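Local coordinates for ribosomal RNA processing protein 6 (Trypanosoma brucei brucei, PDB 4NLB) that probably degrades RNA from its 3' end as an exosome-associated 3'-5' exoribonuclease, seen here as its catalytic core with the exonuclease and HRDC domains, at residues V48-E53 with I166-D171; A94-H99 with R152-W157; E81-V86 with Y133-V138. One frame throughout, in Å; residues are numbered along the deposited sequence.

Contact 1: V48-E53 with I166-D171; sequences VSVPSE and IVNLFD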
loop_
_atom_site.group_PDB
_atom_site.type_symbol
_atom_site.label_atom_id
_atom_site.label_comp_id
_atom_site.label_asym_id
_atom_site.label_seq_id
_atom_site.Cartn_x
_atom_site.Cartn_y
_atom_site.Cartn_z
ATOM N N VAL A 48 -17.028 15.181 -11.235
ATOM C CA VAL A 48 -16.336 16.262 -10.530
ATOM C C VAL A 48 -15.204 16.837 -11.362
ATOM O O VAL A 48 -14.351 16.097 -11.876
ATOM C CB VAL A 48 -15.880 15.830 -9.097
ATOM C CG1 VAL A 48 -14.774 16.724 -8.551
ATOM C CG2 VAL A 48 -17.064 15.808 -8.139
ATOM N N SER A 49 -15.212 18.176 -11.487
ATOM C CA SER A 49 -14.186 18.937 -12.190
ATOM C C SER A 49 -13.120 19.432 -11.216
ATOM O O SER A 49 -13.328 19.465 -9.995
ATOM C CB SER A 49 -14.798 20.100 -12.965
ATOM O OG SER A 49 -15.625 20.882 -12.127
ATOM N N VAL A 50 -11.957 19.787 -11.775
ATOM C CA VAL A 50 -10.792 20.303 -11.062
ATOM C C VAL A 50 -11.145 21.727 -10.639
ATOM O O VAL A 50 -11.753 22.437 -11.441
ATOM C CB VAL A 50 -9.532 20.265 -11.976
ATOM C CG1 VAL A 50 -8.291 20.740 -11.233
ATOM C CG2 VAL A 50 -9.309 18.871 -12.554
ATOM N N PRO A 51 -10.849 22.156 -9.387
ATOM C CA PRO A 51 -11.182 23.547 -9.005
ATOM C C PRO A 51 -10.454 24.510 -9.932
ATOM O O PRO A 51 -9.256 24.371 -10.114
ATOM C CB PRO A 51 -10.734 23.657 -7.533
ATOM C CG PRO A 51 -10.555 22.234 -7.072
ATOM C CD PRO A 51 -10.155 21.446 -8.291
ATOM N N SER A 52 -11.212 25.387 -10.620
ATOM C CA SER A 52 -10.728 26.350 -11.616
ATOM C C SER A 52 -9.539 27.217 -11.165
ATOM O O SER A 52 -8.685 27.563 -11.984
ATOM C CB SER A 52 -11.875 27.238 -12.087
ATOM O OG SER A 52 -12.995 26.458 -12.470
ATOM N N GLU A 53 -9.494 27.581 -9.877
ATOM C CA GLU A 53 -8.419 28.409 -9.329
ATOM C C GLU A 53 -7.101 27.621 -9.179
ATOM O O GLU A 53 -6.021 28.213 -9.052
ATOM C CB GLU A 53 -8.869 29.096 -8.030
ATOM C CG GLU A 53 -10.073 30.007 -8.255
ATOM C CD GLU A 53 -10.188 31.229 -7.364
ATOM O OE1 GLU A 53 -10.369 31.055 -6.137
ATOM O OE2 GLU A 53 -10.164 32.360 -7.903
ATOM N N ILE A 166 -10.372 9.081 -3.116
ATOM C CA ILE A 166 -9.885 10.424 -3.419
ATOM C C ILE A 166 -10.623 11.111 -4.569
ATOM O O ILE A 166 -10.619 10.619 -5.703
ATOM C CB ILE A 166 -8.351 10.467 -3.654
ATOM C CG1 ILE A 166 -7.582 9.508 -2.734
ATOM C CG2 ILE A 166 -7.814 11.902 -3.554
ATOM C CD1 ILE A 166 -6.431 8.873 -3.423
ATOM N N VAL A 167 -11.223 12.276 -4.259
ATOM C CA VAL A 167 -11.875 13.135 -5.232
ATOM C C VAL A 167 -10.908 14.331 -5.399
ATOM O O VAL A 167 -10.581 15.005 -4.424
ATOM C CB VAL A 167 -13.316 13.555 -4.810
ATOM C CG1 VAL A 167 -13.920 14.530 -5.816
ATOM C CG2 VAL A 167 -14.222 12.333 -4.650
ATOM N N ASN A 168 -10.409 14.539 -6.626
ATOM C CA ASN A 168 -9.451 15.572 -7.019
ATOM C C ASN A 168 -8.050 15.308 -6.465
ATOM O O ASN A 168 -7.425 16.162 -5.833
ATOM C CB ASN A 168 -9.937 17.008 -6.770
ATOM C CG ASN A 168 -10.817 17.475 -7.908
ATOM O OD1 ASN A 168 -10.696 17.023 -9.057
ATOM N ND2 ASN A 168 -11.761 18.337 -7.617
ATOM N N LEU A 169 -7.535 14.117 -6.819
ATOM C CA LEU A 169 -6.189 13.676 -6.577
ATOM C C LEU A 169 -5.305 14.336 -7.636
ATOM O O LEU A 169 -5.706 14.457 -8.804
ATOM C CB LEU A 169 -6.108 12.144 -6.744
ATOM C CG LEU A 169 -4.723 11.486 -6.973
ATOM C CD1 LEU A 169 -3.859 11.566 -5.729
ATOM C CD2 LEU A 169 -4.869 10.053 -7.361
ATOM N N PHE A 170 -4.096 14.753 -7.218
ATOM C CA PHE A 170 -3.076 15.238 -8.117
ATOM C C PHE A 170 -1.806 14.495 -7.760
ATOM O O PHE A 170 -1.291 14.649 -6.653
ATOM C CB PHE A 170 -2.884 16.762 -8.067
ATOM C CG PHE A 170 -1.845 17.275 -9.050
ATOM C CD1 PHE A 170 -0.489 17.217 -8.750
ATOM C CD2 PHE A 170 -2.228 17.811 -10.271
ATOM C CE1 PHE A 170 0.460 17.711 -9.643
ATOM C CE2 PHE A 170 -1.277 18.290 -11.171
ATOM C CZ PHE A 170 0.059 18.247 -10.848
ATOM N N ASP A 171 -1.316 13.669 -8.702
ATOM C CA ASP A 171 -0.090 12.891 -8.538
ATOM C C ASP A 171 1.103 13.672 -9.092
ATOM O O ASP A 171 1.135 13.991 -10.282
ATOM C CB ASP A 171 -0.223 11.520 -9.212
ATOM C CG ASP A 171 0.854 10.518 -8.837
ATOM O OD1 ASP A 171 1.974 10.942 -8.510
ATOM O OD2 ASP A 171 0.581 9.311 -8.889
#

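Contact 2: A94-H99 with R152-W157; sequences AVDLEH and REDVRW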
loop_
_atom_site.group_PDB
_atom_site.type_symbol
_atom_site.label_atom_id
_atom_site.label_comp_id
_atom_site.label_asym_id
_atom_site.label_seq_id
_atom_site.Cartn_x
_atom_site.Cartn_y
_atom_site.Cartn_z
ATOM N N ALA A 94 -0.937 17.551 1.333
ATOM C CA ALA A 94 0.008 16.561 0.825
ATOM C C ALA A 94 -0.168 15.323 1.654
ATOM O O ALA A 94 -0.302 15.406 2.874
ATOM C CB ALA A 94 1.440 17.066 0.896
ATOM N N VAL A 95 -0.248 14.168 0.992
ATOM C CA VAL A 95 -0.505 12.917 1.675
ATOM C C VAL A 95 0.462 11.828 1.252
ATOM O O VAL A 95 0.818 11.719 0.087
ATOM C CB VAL A 95 -1.993 12.464 1.522
ATOM C CG1 VAL A 95 -2.339 11.326 2.486
ATOM C CG2 VAL A 95 -2.964 13.633 1.714
ATOM N N ASP A 96 0.875 11.016 2.227
ATOM C CA ASP A 96 1.699 9.832 2.037
ATOM C C ASP A 96 1.270 8.765 3.020
ATOM O O ASP A 96 0.663 9.069 4.052
ATOM C CB ASP A 96 3.206 10.107 2.145
ATOM C CG ASP A 96 4.010 9.048 1.405
ATOM O OD1 ASP A 96 3.505 8.524 0.382
ATOM O OD2 ASP A 96 5.118 8.707 1.875
ATOM N N LEU A 97 1.578 7.517 2.682
ATOM C CA LEU A 97 1.229 6.331 3.443
ATOM C C LEU A 97 2.445 5.457 3.598
ATOM O O LEU A 97 3.236 5.343 2.675
ATOM C CB LEU A 97 0.136 5.544 2.681
ATOM C CG LEU A 97 -1.344 5.733 3.055
ATOM C CD1 LEU A 97 -1.798 7.140 2.916
ATOM C CD2 LEU A 97 -2.225 4.857 2.193
ATOM N N GLU A 98 2.581 4.833 4.762
ATOM C CA GLU A 98 3.609 3.840 5.067
ATOM C C GLU A 98 2.869 2.509 5.252
ATOM O O GLU A 98 1.756 2.485 5.789
ATOM C CB GLU A 98 4.473 4.239 6.279
ATOM C CG GLU A 98 5.445 5.381 5.982
ATOM C CD GLU A 98 6.326 5.259 4.751
ATOM O OE1 GLU A 98 6.764 4.130 4.440
ATOM O OE2 GLU A 98 6.592 6.294 4.100
ATOM N N HIS A 99 3.429 1.429 4.719
ATOM C CA HIS A 99 2.752 0.128 4.671
ATOM C C HIS A 99 3.602 -1.022 5.209
ATOM O O HIS A 99 4.825 -0.893 5.325
ATOM C CB HIS A 99 2.401 -0.108 3.192
ATOM C CG HIS A 99 1.451 -1.228 2.871
ATOM N ND1 HIS A 99 1.889 -2.375 2.241
ATOM C CD2 HIS A 99 0.098 -1.268 2.947
ATOM C CE1 HIS A 99 0.806 -3.104 2.029
ATOM N NE2 HIS A 99 -0.291 -2.481 2.434
ATOM N N ARG A 152 -0.104 5.141 -7.105
ATOM C CA ARG A 152 -0.659 3.840 -7.527
ATOM C C ARG A 152 -0.985 2.885 -6.367
ATOM O O ARG A 152 -2.102 2.376 -6.310
ATOM C CB ARG A 152 0.196 3.123 -8.588
ATOM C CG ARG A 152 -0.633 2.123 -9.409
ATOM C CD ARG A 152 0.036 1.733 -10.710
ATOM N NE ARG A 152 -0.865 1.884 -11.854
ATOM C CZ ARG A 152 -0.974 2.990 -12.585
ATOM N NH1 ARG A 152 -0.247 4.062 -12.293
ATOM N NH2 ARG A 152 -1.812 3.033 -13.610
ATOM N N GLU A 153 -0.033 2.656 -5.458
ATOM C CA GLU A 153 -0.212 1.782 -4.305
ATOM C C GLU A 153 -1.175 2.388 -3.279
ATOM O O GLU A 153 -2.104 1.706 -2.855
ATOM C CB GLU A 153 1.145 1.477 -3.659
ATOM C CG GLU A 153 1.982 0.496 -4.472
ATOM C CD GLU A 153 3.358 0.160 -3.924
ATOM O OE1 GLU A 153 4.107 1.094 -3.550
ATOM O OE2 GLU A 153 3.702 -1.043 -3.908
ATOM N N ASP A 154 -0.983 3.675 -2.942
ATOM C CA ASP A 154 -1.765 4.450 -1.972
ATOM C C ASP A 154 -3.257 4.409 -2.204
ATOM O O ASP A 154 -4.017 4.165 -1.265
ATOM C CB ASP A 154 -1.274 5.904 -1.900
ATOM C CG ASP A 154 0.130 6.042 -1.385
ATOM O OD1 ASP A 154 0.776 5.008 -1.139
ATOM O OD2 ASP A 154 0.577 7.180 -1.199
ATOM N N VAL A 155 -3.671 4.621 -3.446
ATOM C CA VAL A 155 -5.078 4.609 -3.865
ATOM C C VAL A 155 -5.755 3.278 -3.454
ATOM O O VAL A 155 -6.854 3.282 -2.908
ATOM C CB VAL A 155 -5.180 4.927 -5.382
ATOM C CG1 VAL A 155 -6.533 4.533 -5.964
ATOM C CG2 VAL A 155 -4.909 6.397 -5.632
ATOM N N ARG A 156 -5.057 2.166 -3.673
ATOM C CA ARG A 156 -5.526 0.813 -3.372
ATOM C C ARG A 156 -5.507 0.521 -1.867
ATOM O O ARG A 156 -6.451 -0.073 -1.346
ATOM C CB ARG A 156 -4.712 -0.221 -4.179
ATOM C CG ARG A 156 -5.003 -0.139 -5.669
ATOM C CD ARG A 156 -3.963 -0.881 -6.483
ATOM N NE ARG A 156 -4.038 -0.527 -7.904
ATOM C CZ ARG A 156 -4.332 -1.383 -8.879
ATOM N NH1 ARG A 156 -4.575 -2.663 -8.603
ATOM N NH2 ARG A 156 -4.381 -0.970 -10.137
ATOM N N TRP A 157 -4.453 0.980 -1.176
ATOM C CA TRP A 157 -4.262 0.822 0.265
ATOM C C TRP A 157 -5.386 1.532 1.029
ATOM O O TRP A 157 -5.958 0.955 1.957
ATOM C CB TRP A 157 -2.894 1.373 0.685
ATOM C CG TRP A 157 -1.689 0.662 0.116
ATOM C CD1 TRP A 157 -1.664 -0.530 -0.550
ATOM C CD2 TRP A 157 -0.322 1.085 0.230
ATOM N NE1 TRP A 157 -0.368 -0.870 -0.861
ATOM C CE2 TRP A 157 0.474 0.116 -0.415
ATOM C CE3 TRP A 157 0.309 2.208 0.802
ATOM C CZ2 TRP A 157 1.874 0.219 -0.481
ATOM C CZ3 TRP A 157 1.687 2.334 0.692
ATOM C CH2 TRP A 157 2.456 1.346 0.065
HETATM O O HOH W 1 3.865 6.039 -0.796
#

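Contact 3: E81-V86 with Y133-V138; sequences EALVAV and YLMAPV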
loop_
_atom_site.group_PDB
_atom_site.type_symbol
_atom_site.label_atom_id
_atom_site.label_comp_id
_atom_site.label_asym_id
_atom_site.label_seq_id
_atom_site.Cartn_x
_atom_site.Cartn_y
_atom_site.Cartn_z
ATOM N N GLU A 81 -10.440 13.480 14.618
ATOM C CA GLU A 81 -11.568 14.376 14.355
ATOM C C GLU A 81 -11.112 15.849 14.272
ATOM O O GLU A 81 -11.510 16.545 13.339
ATOM C CB GLU A 81 -12.644 14.194 15.427
ATOM C CG GLU A 81 -13.456 12.930 15.216
ATOM C CD GLU A 81 -14.541 12.682 16.239
ATOM O OE1 GLU A 81 -14.234 12.723 17.453
ATOM O OE2 GLU A 81 -15.686 12.390 15.824
ATOM N N ALA A 82 -10.257 16.304 15.228
ATOM C CA ALA A 82 -9.706 17.663 15.253
ATOM C C ALA A 82 -8.855 17.943 14.003
ATOM O O ALA A 82 -8.930 19.041 13.444
ATOM C CB ALA A 82 -8.890 17.881 16.514
ATOM N N LEU A 83 -8.075 16.940 13.555
ATOM C CA LEU A 83 -7.249 17.018 12.350
ATOM C C LEU A 83 -8.160 17.185 11.113
ATOM O O LEU A 83 -7.948 18.116 10.347
ATOM C CB LEU A 83 -6.323 15.790 12.216
ATOM C CG LEU A 83 -5.766 15.507 10.802
ATOM C CD1 LEU A 83 -4.882 16.646 10.306
ATOM C CD2 LEU A 83 -5.027 14.207 10.748
ATOM N N VAL A 84 -9.182 16.318 10.942
ATOM C CA VAL A 84 -10.156 16.408 9.837
ATOM C C VAL A 84 -10.727 17.844 9.717
ATOM O O VAL A 84 -10.808 18.364 8.595
ATOM C CB VAL A 84 -11.264 15.316 9.951
ATOM C CG1 VAL A 84 -12.457 15.591 9.020
ATOM C CG2 VAL A 84 -10.681 13.932 9.700
ATOM N N ALA A 85 -11.051 18.493 10.869
ATOM C CA ALA A 85 -11.595 19.863 10.943
ATOM C C ALA A 85 -10.580 20.903 10.449
ATOM O O ALA A 85 -10.966 21.883 9.807
ATOM C CB ALA A 85 -12.003 20.185 12.366
ATOM N N VAL A 86 -9.284 20.679 10.745
ATOM C CA VAL A 86 -8.173 21.514 10.290
ATOM C C VAL A 86 -8.045 21.389 8.736
ATOM O O VAL A 86 -7.938 22.418 8.042
ATOM C CB VAL A 86 -6.868 21.150 11.056
ATOM C CG1 VAL A 86 -5.623 21.355 10.220
ATOM C CG2 VAL A 86 -6.761 21.926 12.359
ATOM N N TYR A 133 -12.503 6.224 8.570
ATOM C CA TYR A 133 -13.631 6.598 7.726
ATOM C C TYR A 133 -14.044 8.038 7.987
ATOM O O TYR A 133 -14.721 8.647 7.148
ATOM C CB TYR A 133 -14.824 5.643 7.930
ATOM C CG TYR A 133 -15.468 5.758 9.293
ATOM C CD1 TYR A 133 -16.429 6.731 9.554
ATOM C CD2 TYR A 133 -15.113 4.900 10.329
ATOM C CE1 TYR A 133 -17.008 6.855 10.814
ATOM C CE2 TYR A 133 -15.682 5.022 11.598
ATOM C CZ TYR A 133 -16.632 5.996 11.832
ATOM O OH TYR A 133 -17.207 6.093 13.073
ATOM N N LEU A 134 -13.635 8.587 9.151
ATOM C CA LEU A 134 -13.914 9.982 9.531
ATOM C C LEU A 134 -13.164 10.973 8.663
ATOM O O LEU A 134 -13.467 12.154 8.699
ATOM C CB LEU A 134 -13.671 10.251 11.027
ATOM C CG LEU A 134 -14.645 9.578 11.971
ATOM C CD1 LEU A 134 -14.107 9.599 13.363
ATOM C CD2 LEU A 134 -16.026 10.222 11.901
ATOM N N MET A 135 -12.208 10.487 7.867
ATOM C CA MET A 135 -11.435 11.285 6.912
ATOM C C MET A 135 -12.142 11.449 5.553
ATOM O O MET A 135 -11.700 12.260 4.736
ATOM C CB MET A 135 -10.043 10.668 6.729
ATOM C CG MET A 135 -9.221 10.709 8.002
ATOM S SD MET A 135 -7.496 11.012 7.639
ATOM C CE MET A 135 -7.510 12.738 7.458
ATOM N N ALA A 136 -13.246 10.709 5.316
ATOM C CA ALA A 136 -14.017 10.789 4.066
ATOM C C ALA A 136 -14.447 12.188 3.726
ATOM O O ALA A 136 -14.244 12.560 2.571
ATOM C CB ALA A 136 -15.208 9.843 4.069
ATOM N N PRO A 137 -14.923 13.048 4.670
ATOM C CA PRO A 137 -15.261 14.431 4.278
ATOM C C PRO A 137 -14.126 15.185 3.581
ATOM O O PRO A 137 -14.410 15.976 2.695
ATOM C CB PRO A 137 -15.609 15.082 5.615
ATOM C CG PRO A 137 -16.117 13.965 6.451
ATOM C CD PRO A 137 -15.227 12.833 6.108
ATOM N N VAL A 138 -12.861 14.919 3.959
ATOM C CA VAL A 138 -11.662 15.546 3.394
ATOM C C VAL A 138 -11.298 14.924 2.024
ATOM O O VAL A 138 -11.090 15.652 1.042
ATOM C CB VAL A 138 -10.460 15.484 4.383
ATOM C CG1 VAL A 138 -9.193 16.050 3.751
ATOM C CG2 VAL A 138 -10.771 16.214 5.690
#

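Contact 1: V48-E53 with I166-D171
Val48, Ser49, Val50 and Pro51, in the loop after helix 42-47, lie against Val167 and Asn168 at the approach to strand 169-171. That strand is an outermost one in the six-stranded mixed sheet of the exonuclease domain, which has an RNase H-like fold. Asn168 carries the contact. Its backbone takes up a left-handed conformation, and its side chain points at the loop. Asn168 ND2 donates to Ser49 O over 3.1 Å, and the N-H...O angle of 167° is nearly straight. The oxygen lies close to the amide plane of Asn168. Seen from the other partner, ND2 sits above the carbonyl plane of Ser49. Asn168 ND2 also bonds to Pro142 O, and these two carbonyl partners should fix the rotation of the buried amide. Next to this grip, Pro51 CD comes within 3.6 Å of Asn168 ND2, with the two side chains approaching from opposite directions. Val50 CA lies 3.8 Å from Asn168 OD1. The apolar part of the contact is small. The Val48 branch anti to its own N (chi1 160°) is CG1. Val48 CG1 lies 3.5 Å from Asn168 ND2. Val48 CG1 also meets Val167 CG1 at 3.6 Å, and these two valine side chains cross at about a right angle.

Contact 2: A94-H99 with R152-W157
This is a helix-on-sheet contact near the centre of the chain, in the exonuclease domain, where Leu97 and His99 of strand 92-100 meet Trp157 of helix 152-162. The strand and helix segments run at 77° to each other, and their axes come within 8.9 Å. His99 and Trp157 form a face-to-face stack. The His99 ring lies over the five-membered ring of Trp157, with centroids 3.9 Å apart and planes tilted by only 4°. The histidine ring reaches this place because its CG is anti to the backbone N (chi1 -168°). His99 CB adds a CH-pi contact over the six-membered ring of Trp157, 3.6 Å from that centroid. On the opposite face of the indole Glu153 CB sits offset toward the rim. Leu97 CB lies at the indole edge, 3.8 Å from Trp157 CE3, and Leu97 CD2 is 3.9 Å from Trp157 CB. Beyond the rings, the carboxylates of Asp96 and Asp154 come close at a slant, with Asp96 OD1 and Asp154 OD2 3.6 Å apart. A water lies 2.8 Å from Asp96 OD1 and 3.3 Å from Asp154 OD1. Asp222 brings a further carboxylate close to both Asp96 and Glu98. The Asp-Leu-Glu sequence on the strand, joined by Asp154 and Asp222, is consistent with the acidic active site of DEDD-type exonucleases, which in relatives holds two metal ions.

Contact 3: E81-V86 with Y133-V138
Glu81, Leu83 and Val84, along one side of helix 77-87, pack on the helical turns of residues 133-138. The contact belongs to the RNase H-like exonuclease domain. The second segment is a 3-10 turn that leads into the short helix 136-139. Glu81 comes first and is exposed. Its side chain is extended beyond CG and runs past Leu134 at a slant. Glu81 CG makes the nearest touch, 3.9 Å from Leu134 CD1, with the carboxylate close by. Leu83 follows, buried. Leu83 CD2 lies 4.4 Å from Met135 CE, which a bend at chi2 and chi3 turns back toward the helix. Leu83 and Met135 both also touch Ile114 of strand 108-115. Val84 has the most contact, and its side chain points toward the other segment. Both methyls lie near the backbone oxygen of Leu134, with Val84 CG2 at 3.5 Å and Val84 CG1 at 3.6 Å from Leu134 O. With CG1 anti to the backbone N (chi1 166°), the two methyls then part. Val84 CG2 turns to Met135, 3.9 Å from Met135 CG. Val84 CG1 turns to Val138, 3.8 Å from Val138 CG2. That same Val138 methyl also sits against the helix backbone, with Val138 CG2 3.6 Å from Val84 O.

How the contacts relate
The three contacts lie in the exonuclease part of the chain, with centres 17 to 18 Å apart. Along the chain, the segments of contacts 2 and 3 alternate, and both pairs fall between the two segments of contact 1. Contacts 1 and 2 touch: Ile166 CD1 is 3.7 Å from Val155 CG2. Helix 152-162 of contact 2 leads on to strand 169-171 of contact 1, and both contacts reach the same mixed sheet. Helix 77-87 of contact 3 precedes strand 92-100. The nearest atoms of contacts 2 and 3 are about 7 Å apart. The acidic cluster lies centrally, and contacts 1 and 3 lie farther from the chain's centre.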